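Local coordinates for glucose-6-phosphate dehydrogenase (Trypanosoma cruzi, PDB 5AQ1), which catalyses the NADP-dependent oxidation of glucose 6-phosphate, the entry step of the pentose phosphate pathway, at residues E126-L129 against R130-A134; N195-K198 against P199-E203; A227-V230 against F231-W235; I469-P472 against L473-I477; E496-E499 against F500-I503. All coordinates share one frame; numbering follows the deposited sequence.

Contact 1: E126-L129 against R130-A134; sequences ERIL and RMEEA
Glu132 lies one helical turn beyond Ile128 and its side chain runs next to that of Ile128, both pointing the same way. From the backbone outward, Glu132 CB rests over the carbonyl oxygens of Ile128 and Leu129, and CG comes to 3.3 Å from Ile128 O. The extended chain (chi2 177°) then carries CD and OE2 alongside Ile128, with OE2 3.7 Å from Ile128 CG2. The other oxygen, OE1, lies 3.7 Å from Leu129 CD2 and is hydrogen-bonded elsewhere in the structure. OE2 finds its strong partner outside, in a salt bridge with Arg144 of strand 143-148. Beneath the side chains, Glu132 N bonds to Ile128 O at 2.8 Å, one of four i to i+4 bonds between 126-129 and 130-134 in helix 118-134. This helix packs on the parallel sheet of the Rossmann-like coenzyme domain, where Ile128 meets Val36 and Phe146. A buried carboxylate beside aliphatic groups and paired with an arginine probably keeps its negative charge.

Contact 2: N195-K198 against P199-E203; sequences NQLK and PLFNE
Leu200 holds CG close to its own backbone N (chi1 -50°), which swings the isobutyl group back over the end of the helix, where CG and CD1 both reach Gln196 O, CD1 at 3.4 Å. Leu197 is turned differently: its chi1 of -142° brings CG to the rim of the Phe201 ring, 4.5 Å from CD2 and near the ring plane. The phenyl group is thus met at its edge by a branched aliphatic carbon, in a loose apolar contact. Just past helix 187-197 the chain turns through 199-203 toward strand 206-208, within this chain the outermost strand at one end of the parallel sheet in the Rossmann-like coenzyme domain. Leu197 O receives two N-H groups at this exit. Phe201 N approaches it almost head-on, at 3.1 Å and with a C=O...N angle of 178°, whereas Leu200 N, at 3.0 Å, sits well above the carbonyl plane. Pro199 brings no N-H to the preceding turn; its CD instead lies 3.3 Å from Asn195 O, where a helical amide would otherwise bond. Leu197 and Leu200 both pack on Cys159 of helix 155-165, and Leu197 and Phe201 both touch Val206 of strand 206-208. Ser163 of the same helix 155-165 hydrogen-bonds to Leu200 O.

Contact 3: A227-V230 against F231-W235; sequences ANRV and FSALW
A single short helical turn, 229-232, joins these segments, opening at Asn228 in the N-cap position, though its side chain makes no capping bond. Asn228 O takes Ser232 N at 3.0 Å and, weakly, Phe231 N at 3.3 Å. Arg229 O receives Ala233 N at 3.0 Å, and a type I turn from Ser232 to Trp235 follows. Among the side chains, Val230 CG1 sits squarely over one face of the neighbouring Phe231 ring, a CH-pi contact 4.3 Å from the centroid. Val230 chi1 of 164° sets CG1 beside the carbonyl carbon, on the side of the next residue. Leu234 CD1 comes to 3.2 Å from Val230 O. Asn228 ND2 bonds to Thr224 O of its own chain, and OD1 accepts from Asn394 of the second subunit, another copy of the protein. Glu383 of that subunit takes a salt bridge from Arg229 NE and a hydrogen bond with Ser232 OG. The arrangement is that of a short helical turn built into a subunit interface, here in the four-chain assembly.

Contact 4: I469-P472 against L473-I477; sequences IYTP and LLHAI
The CH-pi contact between Thr471 and His475 joins side chains one helical turn apart that lie next to each other and point the same way. Thr471 CG2, set anti to the backbone N, stands over one face of the imidazole, 3.8 Å from its centroid and displaced toward the rim; its nearest ring atom is CE1, at 3.5 Å. Apolar packing is looser: Tyr470 CB meets Leu474 CD1 at 4.1 Å. Beyond the segments His475 NE2 bonds to Asp186, and Thr471 OG1 to Trp467 O and Thr187. This is helix 460-479 of the C-terminal alpha+beta domain, kinked where Pro472 has no amide hydrogen to give the preceding turn. Regular i to i+4 bonds continue past it: Leu474 N to Tyr470 O and His475 N to Thr471 O, both 2.9 Å, and the longer Ala476 N to Pro472 O. A water accepts from Leu473 N at 2.7 Å and donates to Ile469 O at 2.8 Å, bridging two backbone groups at the kink. Leu474 and Tyr470 turn their side chains to helix 264-282, where Leu474 packs on Ile266 and Tyr470 OH bonds to Thr275.

Contact 5: E496-E499 against F500-I503; sequences EAQE and FIRI
Phe500 leads the second segment, with its CB resting over Glu496 O and its N bonding to that oxygen at 3.0 Å. Ile501 follows: CG1 lies 3.2 Å from Ala497 O, and CD1 meets Gln498 OE1 from alongside at 4.2 Å. These residues belong to helix 495-504, which packs against the large mixed beta-sheet of the C-terminal domain; Phe500 touches Val346, Ala497 Phe344 and Val346, and Ile501 Ile362. Arg502 grips Glu499 side-on, in an i to i+3 salt bridge. NH2 reaches the syn lone pair of OE2 at 2.7 Å, and NE points straight at OE1, 3.3 Å away and in the guanidinium plane. The two flat groups are twisted 41° from each other. Bends at chi2 in Glu499 (52°) and chi3 in Arg502 (62°) curl the chains so that both ends meet. Ile503 comes last, its side chain crossing that of Glu499 at roughly a right angle while its N bonds to Glu499 O at 3.1 Å.

In the fold
The five contacts follow one another along the chain and none touches another. Contacts 1 and 2 belong to the coenzyme-binding part, their centres about 26 Å apart, with contact 1 on a helix between early strands and contact 2 near the last strand of the parallel sheet. Contacts 3, 4 and 5 lie in the C-terminal part; contacts 4 and 5 are the nearest pair, about 10 Å between nearest atoms. Contacts 1 and 5 sit on opposite sides of the chain's centre, their centres about 59 Å apart. The Leu197 side chain of contact 2 is about 13 Å from bound NADPH, and that of Leu474 in contact 4 about 14 Å from glucose 6-phosphate. Contact 3 alone meets other subunits.

Contact 1: E126-L129 against R130-A134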
loop_
_atom_site.group_PDB
_atom_site.type_symbol
_atom_site.label_atom_id
_atom_site.label_comp_id
_atom_site.label_asym_id
_atom_site.label_seq_id
_atom_site.Cartn_x
_atom_site.Cartn_y
_atom_site.Cartn_z
ATOM N N GLU B 126 -57.263 18.707 -13.882
ATOM C CA GLU B 126 -58.385 19.285 -13.135
ATOM C C GLU B 126 -58.702 18.501 -11.873
ATOM O O GLU B 126 -59.055 19.082 -10.845
ATOM C CB GLU B 126 -59.631 19.350 -14.019
ATOM C CG GLU B 126 -59.518 20.379 -15.126
ATOM C CD GLU B 126 -60.553 20.199 -16.214
ATOM O OE1 GLU B 126 -61.632 19.618 -15.960
ATOM O OE2 GLU B 126 -60.269 20.640 -17.346
ATOM N N ARG B 127 -58.600 17.180 -11.967
ATOM C CA ARG B 127 -58.807 16.315 -10.822
ATOM C C ARG B 127 -57.729 16.571 -9.769
ATOM O O ARG B 127 -58.016 16.600 -8.570
ATOM C CB ARG B 127 -58.787 14.856 -11.265
ATOM C CG ARG B 127 -59.043 13.857 -10.153
ATOM C CD ARG B 127 -60.398 14.065 -9.486
ATOM N NE ARG B 127 -60.935 12.793 -9.008
ATOM C CZ ARG B 127 -61.593 11.914 -9.764
ATOM N NH1 ARG B 127 -61.828 12.157 -11.055
ATOM N NH2 ARG B 127 -62.026 10.778 -9.226
ATOM N N ILE B 128 -56.496 16.766 -10.230
ATOM C CA ILE B 128 -55.394 17.125 -9.343
ATOM C C ILE B 128 -55.657 18.492 -8.720
ATOM O O ILE B 128 -55.483 18.664 -7.515
ATOM C CB ILE B 128 -54.036 17.133 -10.079
ATOM C CG1 ILE B 128 -53.648 15.711 -10.495
ATOM C CG2 ILE B 128 -52.944 17.718 -9.191
ATOM C CD1 ILE B 128 -52.526 15.646 -11.510
ATOM N N LEU B 129 -56.079 19.456 -9.537
ATOM C CA LEU B 129 -56.403 20.798 -9.042
ATOM C C LEU B 129 -57.442 20.759 -7.922
ATOM O O LEU B 129 -57.296 21.458 -6.920
ATOM C CB LEU B 129 -56.912 21.701 -10.171
ATOM C CG LEU B 129 -55.898 22.324 -11.135
ATOM C CD1 LEU B 129 -56.629 23.019 -12.282
ATOM C CD2 LEU B 129 -54.949 23.291 -10.433
ATOM N N ARG B 130 -58.491 19.958 -8.104
ATOM C CA ARG B 130 -59.517 19.774 -7.070
ATOM C C ARG B 130 -58.928 19.302 -5.749
ATOM O O ARG B 130 -59.310 19.780 -4.682
ATOM C CB ARG B 130 -60.582 18.759 -7.507
ATOM C CG ARG B 130 -61.721 19.398 -8.268
ATOM C CD ARG B 130 -62.857 18.424 -8.521
ATOM N NE ARG B 130 -63.777 18.969 -9.513
ATOM C CZ ARG B 130 -63.640 18.844 -10.832
ATOM N NH1 ARG B 130 -62.613 18.173 -11.359
ATOM N NH2 ARG B 130 -64.545 19.399 -11.638
ATOM N N MET B 131 -58.019 18.338 -5.838
ATOM C CA MET B 131 -57.350 17.798 -4.661
ATOM C C MET B 131 -56.425 18.836 -4.022
ATOM O O MET B 131 -56.368 18.947 -2.798
ATOM C CB MET B 131 -56.563 16.537 -5.028
ATOM C CG MET B 131 -57.436 15.351 -5.417
ATOM S SD MET B 131 -56.504 13.997 -6.167
ATOM C CE MET B 131 -57.774 12.733 -6.239
ATOM N N GLU B 132 -55.720 19.596 -4.854
ATOM C CA GLU B 132 -54.813 20.640 -4.371
ATOM C C GLU B 132 -55.544 21.785 -3.668
ATOM O O GLU B 132 -55.075 22.286 -2.652
ATOM C CB GLU B 132 -53.977 21.188 -5.522
ATOM C CG GLU B 132 -52.940 20.201 -6.037
ATOM C CD GLU B 132 -52.157 20.731 -7.225
ATOM O OE1 GLU B 132 -52.706 21.576 -7.969
ATOM O OE2 GLU B 132 -51.003 20.298 -7.424
ATOM N N GLU B 133 -56.690 22.193 -4.206
ATOM C CA GLU B 133 -57.497 23.249 -3.590
ATOM C C GLU B 133 -58.036 22.822 -2.220
ATOM O O GLU B 133 -58.190 23.652 -1.321
ATOM C CB GLU B 133 -58.672 23.652 -4.498
ATOM C CG GLU B 133 -58.313 24.269 -5.847
ATOM C CD GLU B 133 -57.216 25.319 -5.786
ATOM O OE1 GLU B 133 -57.224 26.129 -4.835
ATOM O OE2 GLU B 133 -56.344 25.328 -6.691
ATOM N N ALA B 134 -58.319 21.528 -2.069
ATOM C CA ALA B 134 -58.866 20.985 -0.823
ATOM C C ALA B 134 -57.813 20.849 0.277
ATOM O O ALA B 134 -58.159 20.645 1.438
ATOM C CB ALA B 134 -59.534 19.639 -1.079
#

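Contact 2: N195-K198 against P199-E203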
loop_
_atom_site.group_PDB
_atom_site.type_symbol
_atom_site.label_atom_id
_atom_site.label_comp_id
_atom_site.label_asym_id
_atom_site.label_seq_id
_atom_site.Cartn_x
_atom_site.Cartn_y
_atom_site.Cartn_z
ATOM N N ASN B 195 -33.623 11.393 -25.981
ATOM C CA ASN B 195 -33.776 12.604 -26.784
ATOM C C ASN B 195 -35.228 13.069 -26.919
ATOM O O ASN B 195 -35.476 14.260 -27.099
ATOM C CB ASN B 195 -33.156 12.419 -28.176
ATOM C CG ASN B 195 -31.635 12.376 -28.141
ATOM O OD1 ASN B 195 -31.004 12.908 -27.225
ATOM N ND2 ASN B 195 -31.038 11.744 -29.146
ATOM N N GLN B 196 -36.180 12.141 -26.836
ATOM C CA GLN B 196 -37.601 12.497 -26.892
ATOM C C GLN B 196 -38.060 13.096 -25.572
ATOM O O GLN B 196 -39.005 13.881 -25.537
ATOM C CB GLN B 196 -38.476 11.286 -27.211
ATOM C CG GLN B 196 -37.952 10.396 -28.326
ATOM C CD GLN B 196 -39.021 9.998 -29.316
ATOM O OE1 GLN B 196 -39.741 10.850 -29.845
ATOM N NE2 GLN B 196 -39.131 8.699 -29.584
ATOM N N LEU B 197 -37.390 12.709 -24.492
ATOM C CA LEU B 197 -37.717 13.189 -23.158
ATOM C C LEU B 197 -37.094 14.559 -22.880
ATOM O O LEU B 197 -37.630 15.340 -22.092
ATOM C CB LEU B 197 -37.227 12.181 -22.114
ATOM C CG LEU B 197 -38.144 11.978 -20.913
ATOM C CD1 LEU B 197 -39.406 11.241 -21.336
ATOM C CD2 LEU B 197 -37.420 11.210 -19.819
ATOM N N LYS B 198 -35.969 14.837 -23.535
ATOM C CA LYS B 198 -35.185 16.068 -23.324
ATOM C C LYS B 198 -36.019 17.370 -23.312
ATOM O O LYS B 198 -35.930 18.142 -22.358
ATOM C CB LYS B 198 -34.059 16.169 -24.369
ATOM C CG LYS B 198 -32.655 16.250 -23.785
ATOM C CD LYS B 198 -31.592 15.986 -24.848
ATOM C CE LYS B 198 -30.189 15.904 -24.258
ATOM N NZ LYS B 198 -29.947 14.637 -23.511
ATOM N N PRO B 199 -36.827 17.617 -24.361
ATOM C CA PRO B 199 -37.631 18.847 -24.379
ATOM C C PRO B 199 -38.873 18.840 -23.471
ATOM O O PRO B 199 -39.461 19.898 -23.247
ATOM C CB PRO B 199 -38.060 18.956 -25.845
ATOM C CG PRO B 199 -38.110 17.547 -26.319
ATOM C CD PRO B 199 -36.998 16.837 -25.602
ATOM N N LEU B 200 -39.266 17.673 -22.961
ATOM C CA LEU B 200 -40.475 17.542 -22.139
ATOM C C LEU B 200 -40.215 17.787 -20.651
ATOM O O LEU B 200 -41.036 18.401 -19.969
ATOM C CB LEU B 200 -41.084 16.149 -22.316
ATOM C CG LEU B 200 -41.301 15.666 -23.752
ATOM C CD1 LEU B 200 -41.878 14.260 -23.740
ATOM C CD2 LEU B 200 -42.204 16.611 -24.529
ATOM N N PHE B 201 -39.081 17.287 -20.154
ATOM C CA PHE B 201 -38.725 17.377 -18.736
ATOM C C PHE B 201 -37.240 17.664 -18.548
ATOM O O PHE B 201 -36.417 17.261 -19.366
ATOM C CB PHE B 201 -39.042 16.059 -18.024
ATOM C CG PHE B 201 -40.496 15.698 -18.033
ATOM C CD1 PHE B 201 -41.369 16.271 -17.121
ATOM C CD2 PHE B 201 -40.992 14.781 -18.949
ATOM C CE1 PHE B 201 -42.712 15.942 -17.125
ATOM C CE2 PHE B 201 -42.336 14.446 -18.958
ATOM C CZ PHE B 201 -43.199 15.028 -18.045
ATOM N N ASN B 202 -36.907 18.346 -17.455
ATOM C CA ASN B 202 -35.519 18.486 -17.023
ATOM C C ASN B 202 -35.045 17.173 -16.434
ATOM O O ASN B 202 -35.851 16.383 -15.940
ATOM C CB ASN B 202 -35.381 19.569 -15.957
ATOM C CG ASN B 202 -35.727 20.960 -16.458
ATOM O OD1 ASN B 202 -35.956 21.844 -15.644
ATOM N ND2 ASN B 202 -35.771 21.169 -17.779
ATOM N N GLU B 203 -33.739 16.942 -16.474
ATOM C CA GLU B 203 -33.160 15.729 -15.902
ATOM C C GLU B 203 -33.387 15.662 -14.390
ATOM O O GLU B 203 -33.517 14.576 -13.828
ATOM C CB GLU B 203 -31.664 15.655 -16.225
ATOM C CG GLU B 203 -30.958 14.385 -15.761
ATOM C CD GLU B 203 -31.440 13.123 -16.457
ATOM O OE1 GLU B 203 -32.208 13.202 -17.444
ATOM O OE2 GLU B 203 -31.029 12.034 -16.011
#

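Contact 3: A227-V230 against F231-W235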
loop_
_atom_site.group_PDB
_atom_site.type_symbol
_atom_site.label_atom_id
_atom_site.label_comp_id
_atom_site.label_asym_id
_atom_site.label_seq_id
_atom_site.Cartn_x
_atom_site.Cartn_y
_atom_site.Cartn_z
ATOM N N ALA B 227 -16.763 4.358 4.493
ATOM C CA ALA B 227 -16.839 4.778 5.902
ATOM C C ALA B 227 -15.862 4.005 6.782
ATOM O O ALA B 227 -15.704 4.316 7.962
ATOM C CB ALA B 227 -18.258 4.610 6.430
ATOM N N ASN B 228 -15.197 3.014 6.196
ATOM C CA ASN B 228 -14.404 2.048 6.940
ATOM C C ASN B 228 -12.993 1.952 6.381
ATOM O O ASN B 228 -12.811 1.595 5.217
ATOM C CB ASN B 228 -15.078 0.681 6.847
ATOM C CG ASN B 228 -16.468 0.683 7.436
ATOM O OD1 ASN B 228 -16.659 1.065 8.589
ATOM N ND2 ASN B 228 -17.448 0.263 6.649
ATOM N N ARG B 229 -11.999 2.258 7.210
ATOM C CA ARG B 229 -10.604 2.157 6.789
ATOM C C ARG B 229 -10.259 0.733 6.374
ATOM O O ARG B 229 -9.535 0.524 5.399
ATOM C CB ARG B 229 -9.660 2.626 7.904
ATOM C CG ARG B 229 -8.172 2.420 7.625
ATOM C CD ARG B 229 -7.731 3.043 6.310
ATOM N NE ARG B 229 -7.888 4.498 6.340
ATOM C CZ ARG B 229 -6.910 5.380 6.556
ATOM N NH1 ARG B 229 -5.652 4.986 6.750
ATOM N NH2 ARG B 229 -7.195 6.680 6.562
ATOM N N VAL B 230 -10.795 -0.235 7.113
ATOM C CA VAL B 230 -10.535 -1.653 6.859
ATOM C C VAL B 230 -10.785 -2.045 5.400
ATOM O O VAL B 230 -9.965 -2.739 4.802
ATOM C CB VAL B 230 -11.360 -2.542 7.818
ATOM C CG1 VAL B 230 -11.431 -3.984 7.334
ATOM C CG2 VAL B 230 -10.760 -2.482 9.215
ATOM N N PHE B 231 -11.901 -1.597 4.830
ATOM C CA PHE B 231 -12.241 -1.937 3.446
ATOM C C PHE B 231 -11.705 -0.940 2.434
ATOM O O PHE B 231 -11.438 -1.304 1.288
ATOM C CB PHE B 231 -13.749 -2.112 3.287
ATOM C CG PHE B 231 -14.285 -3.313 4.011
ATOM C CD1 PHE B 231 -13.801 -4.582 3.720
ATOM C CD2 PHE B 231 -15.254 -3.182 4.987
ATOM C CE1 PHE B 231 -14.274 -5.696 4.384
ATOM C CE2 PHE B 231 -15.736 -4.297 5.649
ATOM C CZ PHE B 231 -15.246 -5.555 5.350
ATOM N N SER B 232 -11.531 0.308 2.854
ATOM C CA SER B 232 -10.925 1.321 1.998
ATOM C C SER B 232 -9.523 0.891 1.554
ATOM O O SER B 232 -9.195 0.946 0.366
ATOM C CB SER B 232 -10.851 2.653 2.742
ATOM O OG SER B 232 -10.344 3.670 1.905
ATOM N N ALA B 233 -8.719 0.445 2.517
ATOM C CA ALA B 233 -7.333 0.035 2.274
ATOM C C ALA B 233 -7.202 -1.220 1.405
ATOM O O ALA B 233 -6.196 -1.395 0.719
ATOM C CB ALA B 233 -6.618 -0.184 3.601
ATOM N N LEU B 234 -8.212 -2.086 1.444
ATOM C CA LEU B 234 -8.182 -3.353 0.716
ATOM C C LEU B 234 -8.802 -3.297 -0.674
ATOM O O LEU B 234 -8.707 -4.270 -1.418
ATOM C CB LEU B 234 -8.924 -4.431 1.512
ATOM C CG LEU B 234 -8.357 -4.807 2.878
ATOM C CD1 LEU B 234 -9.345 -5.671 3.650
ATOM C CD2 LEU B 234 -7.027 -5.520 2.719
ATOM N N TRP B 235 -9.429 -2.183 -1.040
ATOM C CA TRP B 235 -10.351 -2.193 -2.182
ATOM C C TRP B 235 -9.695 -1.875 -3.528
ATOM O O TRP B 235 -10.090 -0.941 -4.224
ATOM C CB TRP B 235 -11.531 -1.253 -1.919
ATOM C CG TRP B 235 -12.804 -1.785 -2.472
ATOM C CD1 TRP B 235 -13.270 -1.638 -3.746
ATOM C CD2 TRP B 235 -13.774 -2.575 -1.775
ATOM N NE1 TRP B 235 -14.478 -2.279 -3.883
ATOM C CE2 TRP B 235 -14.810 -2.860 -2.688
ATOM C CE3 TRP B 235 -13.874 -3.057 -0.467
ATOM C CZ2 TRP B 235 -15.936 -3.614 -2.331
ATOM C CZ3 TRP B 235 -14.995 -3.805 -0.113
ATOM C CH2 TRP B 235 -16.011 -4.075 -1.043
#

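Contact 4: I469-P472 against L473-I477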
loop_
_atom_site.group_PDB
_atom_site.type_symbol
_atom_site.label_atom_id
_atom_site.label_comp_id
_atom_site.label_asym_id
_atom_site.label_seq_id
_atom_site.Cartn_x
_atom_site.Cartn_y
_atom_site.Cartn_z
ATOM N N ILE B 469 -21.614 -0.940 -22.667
ATOM C CA ILE B 469 -20.907 -2.121 -22.194
ATOM C C ILE B 469 -21.394 -3.392 -22.893
ATOM O O ILE B 469 -20.580 -4.246 -23.267
ATOM C CB ILE B 469 -21.040 -2.270 -20.661
ATOM C CG1 ILE B 469 -20.271 -1.140 -19.967
ATOM C CG2 ILE B 469 -20.522 -3.625 -20.193
ATOM C CD1 ILE B 469 -20.631 -0.937 -18.510
ATOM N N TYR B 470 -22.711 -3.504 -23.078
ATOM C CA TYR B 470 -23.327 -4.763 -23.511
ATOM C C TYR B 470 -23.857 -4.782 -24.943
ATOM O O TYR B 470 -24.113 -5.860 -25.478
ATOM C CB TYR B 470 -24.457 -5.148 -22.552
ATOM C CG TYR B 470 -24.018 -5.177 -21.113
ATOM C CD1 TYR B 470 -23.285 -6.242 -20.611
ATOM C CD2 TYR B 470 -24.322 -4.131 -20.257
ATOM C CE1 TYR B 470 -22.867 -6.264 -19.288
ATOM C CE2 TYR B 470 -23.908 -4.139 -18.937
ATOM C CZ TYR B 470 -23.180 -5.208 -18.455
ATOM O OH TYR B 470 -22.759 -5.227 -17.146
ATOM N N THR B 471 -24.012 -3.616 -25.567
ATOM C CA THR B 471 -24.651 -3.535 -26.884
ATOM C C THR B 471 -23.940 -4.353 -27.969
ATOM O O THR B 471 -24.601 -5.103 -28.683
ATOM C CB THR B 471 -24.855 -2.071 -27.337
ATOM O OG1 THR B 471 -25.873 -1.470 -26.528
ATOM C CG2 THR B 471 -25.283 -1.992 -28.801
ATOM N N PRO B 472 -22.603 -4.213 -28.103
ATOM C CA PRO B 472 -21.891 -5.055 -29.076
ATOM C C PRO B 472 -22.168 -6.550 -28.910
ATOM O O PRO B 472 -22.374 -7.245 -29.907
ATOM C CB PRO B 472 -20.418 -4.749 -28.798
ATOM C CG PRO B 472 -20.422 -3.364 -28.265
ATOM C CD PRO B 472 -21.717 -3.190 -27.518
ATOM N N LEU B 473 -22.181 -7.028 -27.666
ATOM C CA LEU B 473 -22.500 -8.428 -27.377
ATOM C C LEU B 473 -23.938 -8.766 -27.756
ATOM O O LEU B 473 -24.191 -9.779 -28.410
ATOM C CB LEU B 473 -22.267 -8.753 -25.899
ATOM C CG LEU B 473 -22.711 -10.144 -25.412
ATOM C CD1 LEU B 473 -22.099 -11.258 -26.250
ATOM C CD2 LEU B 473 -22.353 -10.331 -23.946
ATOM N N LEU B 474 -24.869 -7.909 -27.349
ATOM C CA LEU B 474 -26.287 -8.125 -27.618
ATOM C C LEU B 474 -26.572 -8.238 -29.112
ATOM O O LEU B 474 -27.307 -9.130 -29.534
ATOM C CB LEU B 474 -27.132 -7.003 -27.008
ATOM C CG LEU B 474 -27.193 -6.993 -25.476
ATOM C CD1 LEU B 474 -27.746 -5.672 -24.969
ATOM C CD2 LEU B 474 -28.012 -8.159 -24.940
ATOM N N HIS B 475 -25.993 -7.341 -29.907
ATOM C CA HIS B 475 -26.183 -7.379 -31.357
ATOM C C HIS B 475 -25.606 -8.656 -31.970
ATOM O O HIS B 475 -26.203 -9.232 -32.881
ATOM C CB HIS B 475 -25.590 -6.140 -32.039
ATOM C CG HIS B 475 -26.385 -4.889 -31.821
ATOM N ND1 HIS B 475 -25.938 -3.647 -32.215
ATOM C CD2 HIS B 475 -27.592 -4.685 -31.240
ATOM C CE1 HIS B 475 -26.838 -2.734 -31.895
ATOM N NE2 HIS B 475 -27.850 -3.338 -31.300
ATOM N N ALA B 476 -24.461 -9.102 -31.460
ATOM C CA ALA B 476 -23.876 -10.373 -31.882
ATOM C C ALA B 476 -24.824 -11.540 -31.591
ATOM O O ALA B 476 -25.038 -12.399 -32.447
ATOM C CB ALA B 476 -22.539 -10.598 -31.196
ATOM N N ILE B 477 -25.401 -11.552 -30.391
ATOM C CA ILE B 477 -26.343 -12.602 -29.983
ATOM C C ILE B 477 -27.584 -12.640 -30.881
ATOM O O ILE B 477 -28.053 -13.721 -31.248
ATOM C CB ILE B 477 -26.783 -12.431 -28.510
ATOM C CG1 ILE B 477 -25.605 -12.689 -27.571
ATOM C CG2 ILE B 477 -27.924 -13.380 -28.162
ATOM C CD1 ILE B 477 -25.793 -12.094 -26.193
HETATM O O HOH W 1 -20.917 -5.788 -25.586
#

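Contact 5: E496-E499 against F500-I503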
loop_
_atom_site.group_PDB
_atom_site.type_symbol
_atom_site.label_atom_id
_atom_site.label_comp_id
_atom_site.label_asym_id
_atom_site.label_seq_id
_atom_site.Cartn_x
_atom_site.Cartn_y
_atom_site.Cartn_z
ATOM N N GLU B 496 -20.221 -25.828 -18.494
ATOM C CA GLU B 496 -19.104 -25.011 -18.979
ATOM C C GLU B 496 -19.144 -23.568 -18.458
ATOM O O GLU B 496 -18.174 -22.830 -18.615
ATOM C CB GLU B 496 -18.949 -25.067 -20.516
ATOM C CG GLU B 496 -20.222 -25.056 -21.351
ATOM C CD GLU B 496 -20.842 -26.436 -21.551
ATOM O OE1 GLU B 496 -20.419 -27.175 -22.472
ATOM O OE2 GLU B 496 -21.761 -26.782 -20.781
ATOM N N ALA B 497 -20.252 -23.176 -17.831
ATOM C CA ALA B 497 -20.301 -21.928 -17.076
ATOM C C ALA B 497 -19.375 -21.993 -15.865
ATOM O O ALA B 497 -18.662 -21.036 -15.578
ATOM C CB ALA B 497 -21.722 -21.624 -16.635
ATOM N N GLN B 498 -19.377 -23.122 -15.161
ATOM C CA GLN B 498 -18.492 -23.303 -14.003
ATOM C C GLN B 498 -17.023 -23.346 -14.398
ATOM O O GLN B 498 -16.174 -22.804 -13.694
ATOM C CB GLN B 498 -18.851 -24.576 -13.224
ATOM C CG GLN B 498 -20.171 -24.496 -12.468
ATOM C CD GLN B 498 -20.219 -23.345 -11.471
ATOM O OE1 GLN B 498 -19.188 -22.926 -10.933
ATOM N NE2 GLN B 498 -21.419 -22.826 -11.223
ATOM N N GLU B 499 -16.726 -23.993 -15.520
ATOM C CA GLU B 499 -15.359 -24.046 -16.025
ATOM C C GLU B 499 -14.897 -22.656 -16.462
ATOM O O GLU B 499 -13.758 -22.272 -16.210
ATOM C CB GLU B 499 -15.248 -25.049 -17.179
ATOM C CG GLU B 499 -13.845 -25.221 -17.756
ATOM C CD GLU B 499 -12.784 -25.530 -16.708
ATOM O OE1 GLU B 499 -13.105 -26.163 -15.675
ATOM O OE2 GLU B 499 -11.617 -25.141 -16.923
ATOM N N PHE B 500 -15.790 -21.904 -17.101
ATOM C CA PHE B 500 -15.497 -20.521 -17.482
ATOM C C PHE B 500 -15.192 -19.655 -16.258
ATOM O O PHE B 500 -14.270 -18.842 -16.288
ATOM C CB PHE B 500 -16.657 -19.918 -18.277
ATOM C CG PHE B 500 -16.458 -18.473 -18.638
ATOM C CD1 PHE B 500 -15.561 -18.113 -19.632
ATOM C CD2 PHE B 500 -17.163 -17.473 -17.980
ATOM C CE1 PHE B 500 -15.371 -16.779 -19.967
ATOM C CE2 PHE B 500 -16.980 -16.140 -18.310
ATOM C CZ PHE B 500 -16.082 -15.792 -19.305
ATOM N N ILE B 501 -15.971 -19.834 -15.193
ATOM C CA ILE B 501 -15.755 -19.099 -13.947
ATOM C C ILE B 501 -14.396 -19.449 -13.342
ATOM O O ILE B 501 -13.667 -18.562 -12.895
ATOM C CB ILE B 501 -16.886 -19.364 -12.924
ATOM C CG1 ILE B 501 -18.178 -18.687 -13.393
ATOM C CG2 ILE B 501 -16.513 -18.838 -11.541
ATOM C CD1 ILE B 501 -19.426 -19.140 -12.662
ATOM N N ARG B 502 -14.059 -20.737 -13.342
ATOM C CA ARG B 502 -12.812 -21.204 -12.746
ATOM C C ARG B 502 -11.589 -20.613 -13.449
ATOM O O ARG B 502 -10.703 -20.074 -12.788
ATOM C CB ARG B 502 -12.741 -22.733 -12.762
ATOM C CG ARG B 502 -11.631 -23.308 -11.892
ATOM C CD ARG B 502 -11.353 -24.772 -12.212
ATOM N NE ARG B 502 -10.904 -24.951 -13.592
ATOM C CZ ARG B 502 -9.692 -24.636 -14.051
ATOM N NH1 ARG B 502 -8.762 -24.119 -13.249
ATOM N NH2 ARG B 502 -9.401 -24.840 -15.331
ATOM N N ILE B 503 -11.548 -20.695 -14.779
ATOM C CA ILE B 503 -10.401 -20.173 -15.529
ATOM C C ILE B 503 -10.355 -18.646 -15.499
ATOM O O ILE B 503 -9.296 -18.055 -15.696
ATOM C CB ILE B 503 -10.346 -20.652 -17.003
ATOM C CG1 ILE B 503 -11.438 -20.003 -17.863
ATOM C CG2 ILE B 503 -10.411 -22.170 -17.091
ATOM C CD1 ILE B 503 -10.908 -19.445 -19.169
#